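DnaJ homolog dnj-2 (Caenorhabditis elegans, PDB 2QSA) probably acts as a membrane-anchored Hsp40-type co-chaperone, its N-terminal J domain, the part in this structure, engaging an Hsp70 partner. Local coordinates at residues V4-E9 against Y83-P88; L10-E15 against A66-T71; N16-L21 against E76-Y81; H44-V49 against L57-F62. All coordinates share one frame; numbering follows the deposited sequence. Where two conformers were deposited one is given.

Interaction 1: residues V4-E9 against Y83-P88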
loop_
_atom_site.group_PDB
_atom_site.type_symbol
_atom_site.label_atom_id
_atom_site.label_comp_id
_atom_site.label_asym_id
_atom_site.label_seq_id
_atom_site.Cartn_x
_atom_site.Cartn_y
_atom_site.Cartn_z
ATOM N N VAL A 4 7.510 -12.151 -6.103
ATOM C CA VAL A 4 7.714 -12.510 -7.551
ATOM C C VAL A 4 6.471 -12.450 -8.409
ATOM O O VAL A 4 6.562 -12.221 -9.620
ATOM C CB VAL A 4 8.376 -13.939 -7.863
ATOM C CG1 VAL A 4 9.877 -13.834 -7.942
ATOM C CG2 VAL A 4 7.925 -15.004 -6.917
ATOM N N GLY A 5 5.314 -12.712 -7.825
ATOM C CA GLY A 5 4.060 -12.634 -8.546
ATOM C C GLY A 5 3.538 -11.230 -8.693
ATOM O O GLY A 5 2.533 -11.038 -9.386
ATOM N N PHE A 6 4.170 -10.250 -8.018
ATOM C CA PHE A 6 3.639 -8.878 -8.050
ATOM C C PHE A 6 4.080 -8.130 -9.308
ATOM O O PHE A 6 5.125 -8.413 -9.899
ATOM C CB PHE A 6 4.082 -8.028 -6.843
ATOM C CG PHE A 6 3.580 -8.516 -5.501
ATOM C CD1 PHE A 6 2.651 -9.559 -5.423
ATOM C CD2 PHE A 6 4.011 -7.903 -4.318
ATOM C CE1 PHE A 6 2.149 -10.013 -4.196
ATOM C CE2 PHE A 6 3.555 -8.358 -3.083
ATOM C CZ PHE A 6 2.591 -9.410 -3.011
ATOM N N ALA A 7 3.290 -7.115 -9.655
ATOM C CA ALA A 7 3.654 -6.161 -10.677
ATOM C C ALA A 7 4.102 -4.863 -10.017
ATOM O O ALA A 7 3.378 -4.288 -9.209
ATOM C CB ALA A 7 2.444 -5.917 -11.646
ATOM N N PRO A 8 5.314 -4.377 -10.354
ATOM C CA PRO A 8 5.809 -3.086 -9.830
ATOM C C PRO A 8 4.825 -1.911 -9.993
ATOM O O PRO A 8 4.757 -1.022 -9.134
ATOM C CB PRO A 8 7.107 -2.853 -10.647
ATOM C CG PRO A 8 7.585 -4.249 -10.927
ATOM C CD PRO A 8 6.323 -5.053 -11.211
ATOM N N GLU A 9 4.062 -1.887 -11.086
ATOM C CA GLU A 9 3.188 -0.744 -11.327
ATOM C C GLU A 9 1.860 -0.810 -10.561
ATOM O O GLU A 9 1.121 0.167 -10.535
ATOM C CB GLU A 9 2.946 -0.515 -12.818
ATOM C CG GLU A 9 2.329 -1.696 -13.533
ATOM C CD GLU A 9 3.360 -2.628 -14.139
ATOM O OE1 GLU A 9 4.393 -2.911 -13.493
ATOM O OE2 GLU A 9 3.131 -3.087 -15.272
ATOM N N TYR A 83 -7.847 -10.274 -3.998
ATOM C CA TYR A 83 -7.990 -11.152 -5.162
ATOM C C TYR A 83 -6.657 -11.256 -5.945
ATOM O O TYR A 83 -6.198 -12.343 -6.308
ATOM C CB TYR A 83 -9.108 -10.645 -6.063
ATOM C CG TYR A 83 -9.455 -11.668 -7.115
ATOM C CD1 TYR A 83 -10.498 -12.560 -6.912
ATOM C CD2 TYR A 83 -8.719 -11.753 -8.276
ATOM C CE1 TYR A 83 -10.812 -13.500 -7.874
ATOM C CE2 TYR A 83 -9.020 -12.678 -9.264
ATOM C CZ TYR A 83 -10.064 -13.566 -9.041
ATOM O OH TYR A 83 -10.379 -14.497 -10.009
ATOM N N TYR A 84 -6.041 -10.107 -6.177
ATOM C CA TYR A 84 -4.698 -10.052 -6.792
ATOM C C TYR A 84 -3.635 -10.853 -6.033
ATOM O O TYR A 84 -2.866 -11.602 -6.641
ATOM C CB TYR A 84 -4.320 -8.576 -6.817
ATOM C CG TYR A 84 -2.874 -8.226 -7.075
ATOM C CD1 TYR A 84 -2.314 -8.401 -8.359
ATOM C CD2 TYR A 84 -2.087 -7.587 -6.070
ATOM C CE1 TYR A 84 -0.979 -8.006 -8.631
ATOM C CE2 TYR A 84 -0.752 -7.198 -6.333
ATOM C CZ TYR A 84 -0.213 -7.371 -7.597
ATOM O OH TYR A 84 1.065 -6.947 -7.839
ATOM N N LEU A 85 -3.597 -10.694 -4.708
ATOM C CA LEU A 85 -2.663 -11.485 -3.896
ATOM C C LEU A 85 -2.924 -13.000 -4.098
ATOM O O LEU A 85 -1.989 -13.797 -4.213
ATOM C CB LEU A 85 -2.786 -11.152 -2.411
ATOM C CG LEU A 85 -2.314 -9.752 -1.993
ATOM C CD1 LEU A 85 -2.522 -9.660 -0.463
ATOM C CD2 LEU A 85 -0.802 -9.498 -2.357
ATOM N N ASP A 86 -4.197 -13.351 -4.128
ATOM C CA ASP A 86 -4.636 -14.761 -4.189
ATOM C C ASP A 86 -4.554 -15.365 -5.590
ATOM O O ASP A 86 -4.502 -16.621 -5.733
ATOM C CB ASP A 86 -6.069 -14.892 -3.634
ATOM C CG ASP A 86 -6.154 -14.658 -2.137
ATOM O OD1 ASP A 86 -5.094 -14.618 -1.446
ATOM O OD2 ASP A 86 -7.297 -14.485 -1.638
ATOM N N HIS A 87 -4.569 -14.513 -6.622
ATOM C CA HIS A 87 -4.642 -14.987 -8.015
ATOM C C HIS A 87 -3.646 -14.238 -8.899
ATOM O O HIS A 87 -4.050 -13.553 -9.825
ATOM C CB HIS A 87 -6.076 -14.836 -8.562
ATOM C CG HIS A 87 -7.130 -15.357 -7.637
ATOM N ND1 HIS A 87 -7.548 -16.671 -7.634
ATOM C CD2 HIS A 87 -7.845 -14.733 -6.673
ATOM C CE1 HIS A 87 -8.481 -16.832 -6.713
ATOM N NE2 HIS A 87 -8.680 -15.675 -6.116
ATOM N N PRO A 88 -2.337 -14.354 -8.593
ATOM C CA PRO A 88 -1.319 -13.616 -9.339
ATOM C C PRO A 88 -1.279 -13.957 -10.833
ATOM O O PRO A 88 -0.846 -13.149 -11.635
ATOM C CB PRO A 88 -0.008 -14.048 -8.661
ATOM C CG PRO A 88 -0.342 -15.441 -8.057
ATOM C CD PRO A 88 -1.739 -15.201 -7.535
HETATM O O HOH W 1 2.185 -12.794 -11.667
#
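Y84 sends its phenol from the last turn of helix 75-86 across to the loop, where Y84 OH accepts the backbone N-H of A7. The bond is 2.9 Å from A7 N to Y84 OH and fairly straight, at 162° about the hydrogen, and A7 N lies at the edge of the ring, near its plane. With CG anti to the backbone N (chi1 165°), the ring leaves the helix toward F6, whose CA sits 3.2 Å from Y84 OH. The two rings meet obliquely, F6 CD1 being 4.2 Å from Y84 CZ and the planes turned by 31°. A phenylalanine in place of Y84 would probably leave the A7 N-H without its acceptor and the loop less firmly fixed at that point. L85, next along, brings its CD2 methyl to the far end of the other ring, 3.5 Å from F6 CZ. At H87 the chain leaves the helix, and P88 then closes on G5: P88 CB is 4.0 Å from G5 O. G5, with no side chain, lets the proline ring come close. A water donates to both G5 O and P88 O, bridging the two backbones. This belongs to the J-domain fold, a small helical bundle, and here the loop leading into its first helix is fastened to the end of helix 75-86.

Interaction 2: residues L10-E15 against A66-T71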
loop_
_atom_site.group_PDB
_atom_site.type_symbol
_atom_site.label_atom_id
_atom_site.label_comp_id
_atom_site.label_asym_id
_atom_site.label_seq_id
_atom_site.Cartn_x
_atom_site.Cartn_y
_atom_site.Cartn_z
ATOM N N LEU A 10 1.544 -1.946 -9.939
ATOM C CA LEU A 10 0.240 -2.043 -9.235
ATOM C C LEU A 10 0.394 -1.891 -7.719
ATOM O O LEU A 10 1.348 -2.391 -7.132
ATOM C CB LEU A 10 -0.464 -3.382 -9.528
ATOM C CG LEU A 10 -0.687 -3.782 -10.995
ATOM C CD1 LEU A 10 -1.326 -5.163 -11.066
ATOM C CD2 LEU A 10 -1.534 -2.772 -11.700
ATOM N N TYR A 11 -0.577 -1.212 -7.099
ATOM C CA TYR A 11 -0.658 -1.178 -5.630
ATOM C C TYR A 11 0.682 -0.745 -5.010
ATOM O O TYR A 11 1.231 0.295 -5.421
ATOM C CB TYR A 11 -1.122 -2.561 -5.133
ATOM C CG TYR A 11 -2.496 -2.921 -5.683
ATOM C CD1 TYR A 11 -3.624 -2.178 -5.291
ATOM C CD2 TYR A 11 -2.676 -3.983 -6.593
ATOM C CE1 TYR A 11 -4.909 -2.491 -5.765
ATOM C CE2 TYR A 11 -3.963 -4.293 -7.082
ATOM C CZ TYR A 11 -5.055 -3.567 -6.652
ATOM O OH TYR A 11 -6.304 -3.881 -7.127
ATOM N N CYS A 12 1.184 -1.503 -4.021
ATOM C CA CYS A 12 2.453 -1.130 -3.353
ATOM C C CYS A 12 3.688 -1.719 -4.065
ATOM O O CYS A 12 4.764 -1.830 -3.445
ATOM C CB CYS A 12 2.446 -1.562 -1.871
ATOM S SG CYS A 12 1.082 -0.728 -0.984
ATOM N N GLY A 13 3.531 -2.060 -5.341
ATOM C CA GLY A 13 4.653 -2.500 -6.168
ATOM C C GLY A 13 5.187 -3.838 -5.715
ATOM O O GLY A 13 4.395 -4.796 -5.573
ATOM N N LEU A 14 6.506 -3.915 -5.444
ATOM C CA LEU A 14 7.086 -5.192 -5.006
ATOM C C LEU A 14 7.068 -5.415 -3.473
ATOM O O LEU A 14 7.633 -6.399 -2.963
ATOM C CB LEU A 14 8.467 -5.394 -5.647
ATOM C CG LEU A 14 8.351 -5.431 -7.184
ATOM C CD1 LEU A 14 9.778 -5.733 -7.737
ATOM C CD2 LEU A 14 7.342 -6.481 -7.674
ATOM N N GLU A 15 6.316 -4.562 -2.758
ATOM C CA GLU A 15 5.967 -4.822 -1.367
ATOM C C GLU A 15 4.510 -5.133 -1.275
ATOM O O GLU A 15 3.694 -4.632 -2.075
ATOM C CB GLU A 15 6.212 -3.576 -0.481
ATOM C CG GLU A 15 7.691 -3.314 -0.280
ATOM C CD GLU A 15 7.883 -2.061 0.569
ATOM O OE1 GLU A 15 7.778 -0.970 -0.024
ATOM O OE2 GLU A 15 8.073 -2.203 1.805
ATOM N N ALA A 66 1.094 5.912 1.983
ATOM C CA ALA A 66 -0.228 6.446 1.600
ATOM C C ALA A 66 -0.900 5.484 0.607
ATOM O O ALA A 66 -2.119 5.254 0.720
ATOM C CB ALA A 66 -0.065 7.808 1.011
ATOM N N THR A 67 -0.156 4.948 -0.368
ATOM C CA THR A 67 -0.723 3.967 -1.309
ATOM C C THR A 67 -1.260 2.732 -0.559
ATOM O O THR A 67 -2.362 2.256 -0.868
ATOM C CB THR A 67 0.316 3.541 -2.317
ATOM O OG1 THR A 67 0.589 4.670 -3.153
ATOM C CG2 THR A 67 -0.200 2.438 -3.198
ATOM N N ALA A 68 -0.493 2.248 0.439
ATOM C CA ALA A 68 -0.943 1.056 1.191
ATOM C C ALA A 68 -2.249 1.382 1.896
ATOM O O ALA A 68 -3.156 0.564 1.925
ATOM C CB ALA A 68 0.119 0.624 2.211
ATOM N N TYR A 69 -2.342 2.571 2.471
ATOM C CA TYR A 69 -3.573 2.885 3.238
ATOM C C TYR A 69 -4.759 3.035 2.286
ATOM O O TYR A 69 -5.842 2.551 2.601
ATOM C CB TYR A 69 -3.359 4.157 4.037
ATOM C CG TYR A 69 -4.490 4.504 4.969
ATOM C CD1 TYR A 69 -4.987 3.568 5.891
ATOM C CD2 TYR A 69 -5.009 5.802 5.018
ATOM C CE1 TYR A 69 -6.005 3.879 6.818
ATOM C CE2 TYR A 69 -6.040 6.133 5.967
ATOM C CZ TYR A 69 -6.531 5.157 6.859
ATOM O OH TYR A 69 -7.525 5.472 7.775
ATOM N N GLU A 70 -4.547 3.713 1.152
ATOM C CA GLU A 70 -5.618 3.896 0.164
ATOM C C GLU A 70 -6.129 2.566 -0.371
ATOM O O GLU A 70 -7.327 2.401 -0.576
ATOM C CB GLU A 70 -5.146 4.813 -0.958
ATOM C CG GLU A 70 -4.910 6.240 -0.469
ATOM C CD GLU A 70 -4.096 7.110 -1.437
ATOM O OE1 GLU A 70 -3.746 6.608 -2.535
ATOM O OE2 GLU A 70 -3.805 8.301 -1.102
ATOM N N THR A 71 -5.216 1.617 -0.575
ATOM C CA THR A 71 -5.578 0.297 -1.091
ATOM C C THR A 71 -6.378 -0.490 -0.062
ATOM O O THR A 71 -7.336 -1.179 -0.435
ATOM C CB THR A 71 -4.297 -0.468 -1.418
ATOM O OG1 THR A 71 -3.587 0.283 -2.441
ATOM C CG2 THR A 71 -4.591 -1.919 -1.886
#
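C12 lays its sulfur against the helix backbone at A68, with C12 SG 3.5 Å from A68 CA and 3.6 Å from the methyl A68 CB. One turn on, T71 brings CG2 obliquely to the ring of Y11, 3.5 Å from Y11 CD1, the two side chains crossing at about a right angle. One turn before T71, T67 offers its own methyl to the loop backbone, T67 CG2 standing 3.4 Å from Y11 O. Both threonines place CG2 anti to the backbone N, which turns methyls to the loop and hydroxyls to the helix: T71 OG1 donates to T67 O at 2.8 Å, from the carbonyl face opposite to T71 N, and T67 OG1 bonds to R63 O. With a serine at T71 the methyl is gone, and a gap would probably open beside Y11 CD1, leaving the ring freer to shift. The loop's shape comes from two overlapping type II' turns, L10 to G13 and C12 to E15; Y11 takes the positive-phi corner of the first (phi 52°). The disulfide to C17 fixes C12 further. Y11 is also met edge-to-face by Y81 of helix 75-86 and Y98 of helix 91-101, so the loop is wedged between helix 52-73 and those two helices, with helix 17-20 at its side.

Interaction 3: residues N16-L21 against E76-Y81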
loop_
_atom_site.group_PDB
_atom_site.type_symbol
_atom_site.label_atom_id
_atom_site.label_comp_id
_atom_site.label_asym_id
_atom_site.label_seq_id
_atom_site.Cartn_x
_atom_site.Cartn_y
_atom_site.Cartn_z
ATOM N N ASN A 16 4.197 -5.969 -0.294
ATOM C CA ASN A 16 2.787 -6.271 0.043
ATOM C C ASN A 16 2.239 -5.113 0.904
ATOM O O ASN A 16 2.887 -4.655 1.872
ATOM C CB ASN A 16 2.789 -7.608 0.805
ATOM C CG ASN A 16 1.408 -8.007 1.310
ATOM O OD1 ASN A 16 0.652 -7.191 1.828
ATOM N ND2 ASN A 16 1.107 -9.294 1.213
ATOM N N CYS A 17 1.101 -4.519 0.505
ATOM C CA CYS A 17 0.594 -3.322 1.233
ATOM C C CYS A 17 0.294 -3.596 2.731
ATOM O O CYS A 17 0.428 -2.672 3.574
ATOM C CB CYS A 17 -0.698 -2.774 0.585
ATOM S SG CYS A 17 -0.526 -2.153 -1.093
ATOM N N TYR A 18 -0.162 -4.822 3.042
ATOM C CA TYR A 18 -0.325 -5.166 4.486
ATOM C C TYR A 18 1.035 -5.048 5.201
ATOM O O TYR A 18 1.108 -4.495 6.304
ATOM C CB TYR A 18 -0.853 -6.565 4.659
ATOM C CG TYR A 18 -2.258 -6.766 4.210
ATOM C CD1 TYR A 18 -3.348 -6.425 5.048
ATOM C CD2 TYR A 18 -2.530 -7.307 2.954
ATOM C CE1 TYR A 18 -4.683 -6.674 4.638
ATOM C CE2 TYR A 18 -3.867 -7.577 2.534
ATOM C CZ TYR A 18 -4.930 -7.226 3.382
ATOM O OH TYR A 18 -6.231 -7.487 2.982
ATOM N N ASP A 19 2.096 -5.562 4.585
ATOM C CA ASP A 19 3.436 -5.494 5.213
ATOM C C ASP A 19 3.920 -4.059 5.334
ATOM O O ASP A 19 4.564 -3.714 6.311
ATOM C CB ASP A 19 4.458 -6.275 4.399
ATOM C CG ASP A 19 4.172 -7.781 4.374
ATOM O OD1 ASP A 19 3.413 -8.263 5.208
ATOM O OD2 ASP A 19 4.803 -8.475 3.537
ATOM N N VAL A 20 3.608 -3.238 4.322
ATOM C CA VAL A 20 4.016 -1.832 4.370
ATOM C C VAL A 20 3.533 -1.118 5.647
ATOM O O VAL A 20 4.268 -0.344 6.262
ATOM C CB VAL A 20 3.514 -1.039 3.104
ATOM C CG1 VAL A 20 3.755 0.475 3.273
ATOM C CG2 VAL A 20 4.230 -1.553 1.844
ATOM N N LEU A 21 2.288 -1.401 6.020
ATOM C CA LEU A 21 1.712 -0.834 7.229
ATOM C C LEU A 21 1.870 -1.697 8.481
ATOM O O LEU A 21 1.374 -1.322 9.548
ATOM C CB LEU A 21 0.234 -0.505 6.969
ATOM C CG LEU A 21 0.014 0.555 5.863
ATOM C CD1 LEU A 21 -1.516 0.788 5.674
ATOM C CD2 LEU A 21 0.682 1.888 6.210
ATOM N N GLU A 76 -13.679 -1.711 -1.759
ATOM C CA GLU A 76 -13.599 -2.236 -3.119
ATOM C C GLU A 76 -12.149 -2.482 -3.539
ATOM O O GLU A 76 -11.830 -3.555 -4.077
ATOM C CB GLU A 76 -14.278 -1.295 -4.118
ATOM C CG GLU A 76 -14.339 -1.818 -5.538
ATOM C CD GLU A 76 -15.311 -1.050 -6.410
ATOM O OE1 GLU A 76 -15.705 0.090 -6.052
ATOM O OE2 GLU A 76 -15.693 -1.604 -7.450
ATOM N N ALA A 77 -11.276 -1.516 -3.253
ATOM C CA ALA A 77 -9.833 -1.628 -3.579
ATOM C C ALA A 77 -9.282 -2.839 -2.819
ATOM O O ALA A 77 -8.515 -3.622 -3.388
ATOM C CB ALA A 77 -9.081 -0.346 -3.188
ATOM N N LYS A 78 -9.678 -2.983 -1.540
ATOM C CA LYS A 78 -9.120 -4.062 -0.705
ATOM C C LYS A 78 -9.594 -5.410 -1.261
ATOM O O LYS A 78 -8.814 -6.354 -1.316
ATOM C CB LYS A 78 -9.538 -3.914 0.779
ATOM C CG LYS A 78 -8.912 -4.971 1.649
ATOM C CD LYS A 78 -9.308 -4.773 3.099
ATOM C CE LYS A 78 -8.617 -5.833 3.995
ATOM N NZ LYS A 78 -9.087 -7.237 3.658
ATOM N N THR A 79 -10.857 -5.494 -1.667
ATOM C CA THR A 79 -11.370 -6.760 -2.227
ATOM C C THR A 79 -10.565 -7.098 -3.505
ATOM O O THR A 79 -10.098 -8.231 -3.687
ATOM C CB THR A 79 -12.881 -6.613 -2.520
ATOM O OG1 THR A 79 -13.579 -6.471 -1.275
ATOM C CG2 THR A 79 -13.393 -7.844 -3.284
ATOM N N ASN A 80 -10.337 -6.084 -4.350
ATOM C CA ASN A 80 -9.506 -6.262 -5.559
ATOM C C ASN A 80 -8.073 -6.678 -5.201
ATOM O O ASN A 80 -7.484 -7.582 -5.822
ATOM C CB ASN A 80 -9.455 -4.958 -6.365
ATOM C CG ASN A 80 -10.794 -4.661 -7.081
ATOM O OD1 ASN A 80 -11.649 -5.521 -7.155
ATOM N ND2 ASN A 80 -10.953 -3.455 -7.598
ATOM N N TYR A 81 -7.526 -6.017 -4.187
ATOM C CA TYR A 81 -6.151 -6.300 -3.754
ATOM C C TYR A 81 -5.978 -7.735 -3.259
ATOM O O TYR A 81 -5.052 -8.472 -3.701
ATOM C CB TYR A 81 -5.743 -5.335 -2.630
ATOM C CG TYR A 81 -4.232 -5.440 -2.369
ATOM C CD1 TYR A 81 -3.303 -5.200 -3.411
ATOM C CD2 TYR A 81 -3.729 -5.803 -1.099
ATOM C CE1 TYR A 81 -1.934 -5.315 -3.219
ATOM C CE2 TYR A 81 -2.360 -5.934 -0.884
ATOM C CZ TYR A 81 -1.450 -5.682 -1.927
ATOM O OH TYR A 81 -0.112 -5.766 -1.733
#
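Y81 reaches over from helix 75-86 and puts its hydroxyl on the N-H of C17, the first residue of helix 17-20. C17 N to Y81 OH measures 2.8 Å and the bond is almost linear, 170° at the hydrogen, so a first-turn amide that has no helical acceptor of its own is satisfied by a side chain. The next amide is served from within: N16 is the N-cap, its CG anti to the backbone N (chi1 176°), and N16 OD1 accepts a weak bond from Y18 N at 2.8 Å. V20 N then takes N16 O in the regular way. This short capped helix is the first of the J-domain fold, and here it docks on helix 75-86 of the same domain. Beside that hydrogen bond, C17 SG makes an oblique sulfur-aromatic contact with the Y81 ring, 4.2 Å from its centroid; the same sulfur is tied to C12. The Y18 and Y81 side chains run antiparallel past one another, with Y18 CE2 4.0 Å from Y81 CD2, at the edge of the Y81 ring. At the phenol end K78 NZ gives Y18 OH a weak bond of 2.9 Å, the lysine chain extended until a final bend (chi4 -64°) swings NZ round. The stronger partner of both is D82, whose OD2 forms a salt bridge with K78 NZ while OD1 is hydrogen-bonded to Y18 OH.

Interaction 4: residues H44-V49 against L57-F62; sequences HHPDRV and LAEERF
R61 runs alongside H44, and its CG methylene sits over one face of the imidazole, 3.8 Å from the ring centroid, as a CH-pi contact. The arginine chain starts with CG anti to the backbone N and bends at the next bond (chi2 58°); the methylene thus covers the ring while the guanidinium, its plane perpendicular to the imidazole, goes on to a salt bridge with E15. H44 O comes close to the helix too, 3.4 Å from A58 CB. The CB of H45 points away from the helix, but CG anti to the backbone N (chi1 -169°) carries the ring alongside F62, with H45 ND1 3.9 Å from F62 CE1. The planes stand at 83° but the approach is oblique. H45, P46 and D47 spell the HPD motif, the signature of J domains in the loop between the second and third helices, through which these domains typically stimulate Hsp70. P46, the middle residue of the motif, lies against helix 52-73: P46 CA is 3.8 Å from A58 CB, where a small residue lets the loop in close. E59, straight past CG, lies across the proline ring, E59 CG 3.6 Å from P46 CG. The ring of H45 has D47 N at its edge, in plane, while K55 NZ hydrogen-bonds P46 O and V49 O from the helix.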
loop_
_atom_site.group_PDB
_atom_site.type_symbol
_atom_site.label_atom_id
_atom_site.label_comp_id
_atom_site.label_asym_id
_atom_site.label_seq_id
_atom_site.Cartn_x
_atom_site.Cartn_y
_atom_site.Cartn_z
ATOM N N HIS A 44 7.333 9.040 8.561
ATOM C CA HIS A 44 7.983 9.269 7.264
ATOM C C HIS A 44 7.642 10.622 6.668
ATOM O O HIS A 44 7.962 10.883 5.504
ATOM C CB HIS A 44 7.660 8.122 6.316
ATOM C CG HIS A 44 8.262 6.829 6.763
ATOM N ND1 HIS A 44 9.622 6.598 6.736
ATOM C CD2 HIS A 44 7.701 5.718 7.300
ATOM C CE1 HIS A 44 9.872 5.399 7.237
ATOM N NE2 HIS A 44 8.728 4.827 7.548
ATOM N N HIS A 45 6.992 11.486 7.455
ATOM C CA HIS A 45 6.575 12.777 6.916
ATOM C C HIS A 45 7.826 13.636 6.669
ATOM O O HIS A 45 8.720 13.692 7.530
ATOM C CB HIS A 45 5.628 13.532 7.887
ATOM C CG HIS A 45 4.983 14.727 7.269
ATOM N ND1 HIS A 45 3.651 14.754 6.911
ATOM C CD2 HIS A 45 5.501 15.923 6.902
ATOM C CE1 HIS A 45 3.366 15.929 6.379
ATOM N NE2 HIS A 45 4.471 16.654 6.359
ATOM N N PRO A 46 7.915 14.295 5.505
ATOM C CA PRO A 46 9.116 15.126 5.289
ATOM C C PRO A 46 9.323 16.314 6.241
ATOM O O PRO A 46 10.453 16.797 6.334
ATOM C CB PRO A 46 8.934 15.657 3.867
ATOM C CG PRO A 46 7.433 15.629 3.639
ATOM C CD PRO A 46 7.002 14.341 4.336
ATOM N N ASP A 47 8.276 16.797 6.919
ATOM C CA ASP A 47 8.470 17.921 7.863
ATOM C C ASP A 47 9.431 17.552 8.993
ATOM O O ASP A 47 10.008 18.445 9.638
ATOM C CB ASP A 47 7.156 18.376 8.458
ATOM C CG ASP A 47 6.303 19.144 7.471
ATOM O OD1 ASP A 47 6.700 19.334 6.306
ATOM O OD2 ASP A 47 5.204 19.575 7.871
ATOM N N ARG A 48 9.608 16.249 9.219
ATOM C CA ARG A 48 10.434 15.725 10.309
ATOM C C ARG A 48 11.938 15.798 10.033
ATOM O O ARG A 48 12.758 15.576 10.936
ATOM C CB ARG A 48 10.071 14.265 10.585
ATOM C CG ARG A 48 9.020 14.033 11.685
ATOM C CD ARG A 48 8.968 12.573 12.094
ATOM N NE ARG A 48 10.122 12.327 13.100
ATOM C CZ ARG A 48 11.005 11.281 13.001
ATOM N NH1 ARG A 48 10.879 10.417 11.994
ATOM N NH2 ARG A 48 11.921 11.175 14.000
ATOM N N VAL A 49 12.307 16.076 8.791
ATOM C CA VAL A 49 13.710 16.154 8.409
ATOM C C VAL A 49 14.046 17.536 7.840
ATOM O O VAL A 49 13.233 18.131 7.128
ATOM C CB VAL A 49 14.085 15.037 7.401
ATOM C CG1 VAL A 49 13.010 14.890 6.339
ATOM C CG2 VAL A 49 15.419 15.315 6.775
ATOM N N LEU A 57 13.638 11.968 0.120
ATOM C CA LEU A 57 13.684 10.520 0.455
ATOM C C LEU A 57 12.520 10.154 1.373
ATOM O O LEU A 57 11.934 9.066 1.253
ATOM C CB LEU A 57 15.022 10.153 1.087
ATOM C CG LEU A 57 16.212 10.282 0.137
ATOM C CD1 LEU A 57 17.486 10.033 0.977
ATOM C CD2 LEU A 57 16.099 9.328 -1.069
ATOM N N ALA A 58 12.158 11.061 2.281
ATOM C CA ALA A 58 11.011 10.841 3.185
ATOM C C ALA A 58 9.721 10.831 2.364
ATOM O O ALA A 58 8.887 9.918 2.546
ATOM C CB ALA A 58 10.959 11.924 4.286
ATOM N N GLU A 59 9.572 11.801 1.448
ATOM C CA GLU A 59 8.386 11.852 0.549
ATOM C C GLU A 59 8.227 10.570 -0.267
ATOM O O GLU A 59 7.108 10.055 -0.431
ATOM C CB GLU A 59 8.420 13.079 -0.376
ATOM C CG GLU A 59 8.211 14.329 0.402
ATOM C CD GLU A 59 8.325 15.603 -0.415
ATOM O OE1 GLU A 59 7.951 15.581 -1.612
ATOM O OE2 GLU A 59 8.783 16.624 0.165
ATOM N N GLU A 60 9.353 10.064 -0.746
ATOM C CA GLU A 60 9.400 8.812 -1.504
ATOM C C GLU A 60 8.770 7.695 -0.680
ATOM O O GLU A 60 7.906 6.964 -1.161
ATOM C CB GLU A 60 10.848 8.418 -1.815
ATOM C CG GLU A 60 11.436 9.000 -3.076
ATOM C CD GLU A 60 12.935 8.688 -3.222
ATOM O OE1 GLU A 60 13.374 7.534 -2.938
ATOM O OE2 GLU A 60 13.680 9.606 -3.632
ATOM N N ARG A 61 9.181 7.569 0.576
ATOM C CA ARG A 61 8.615 6.466 1.370
ATOM C C ARG A 61 7.147 6.761 1.758
ATOM O O ARG A 61 6.267 5.865 1.763
ATOM C CB ARG A 61 9.446 6.240 2.622
ATOM C CG ARG A 61 9.022 5.033 3.457
ATOM C CD ARG A 61 9.094 3.728 2.593
ATOM N NE ARG A 61 8.634 2.547 3.317
ATOM C CZ ARG A 61 8.266 1.431 2.674
ATOM N NH1 ARG A 61 8.349 1.430 1.314
ATOM N NH2 ARG A 61 7.828 0.337 3.311
ATOM N N PHE A 62 6.909 8.015 2.108
ATOM C CA PHE A 62 5.559 8.456 2.481
ATOM C C PHE A 62 4.536 8.061 1.405
ATOM O O PHE A 62 3.404 7.609 1.734
ATOM C CB PHE A 62 5.547 9.973 2.702
ATOM C CG PHE A 62 4.256 10.482 3.326
ATOM C CD1 PHE A 62 4.194 10.731 4.681
ATOM C CD2 PHE A 62 3.107 10.666 2.556
ATOM C CE1 PHE A 62 2.987 11.227 5.291
ATOM C CE2 PHE A 62 1.895 11.144 3.128
ATOM C CZ PHE A 62 1.851 11.429 4.508
#

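From the N terminus, residues 4-9 close the widest loop, reaching the end of helix 75-86 in interaction 1; the other three contacts nest inside it. Residues 10-15 come next and meet helix 52-73 in interaction 2, and 16-21 follow with helix 75-86 in interaction 3. Those two cross, because their segments alternate along the chain, and the C12-C17 disulfide joins them directly. Interaction 4 closes the shortest loop, folding the link after helix 30-43 back on helix 52-73, nested within all the others. It lies across the chain's centre from interaction 1, about 27 Å away between centres, but connects to interaction 2 through the salt bridge from E15 to R61 and through helix 52-73, which both contacts use.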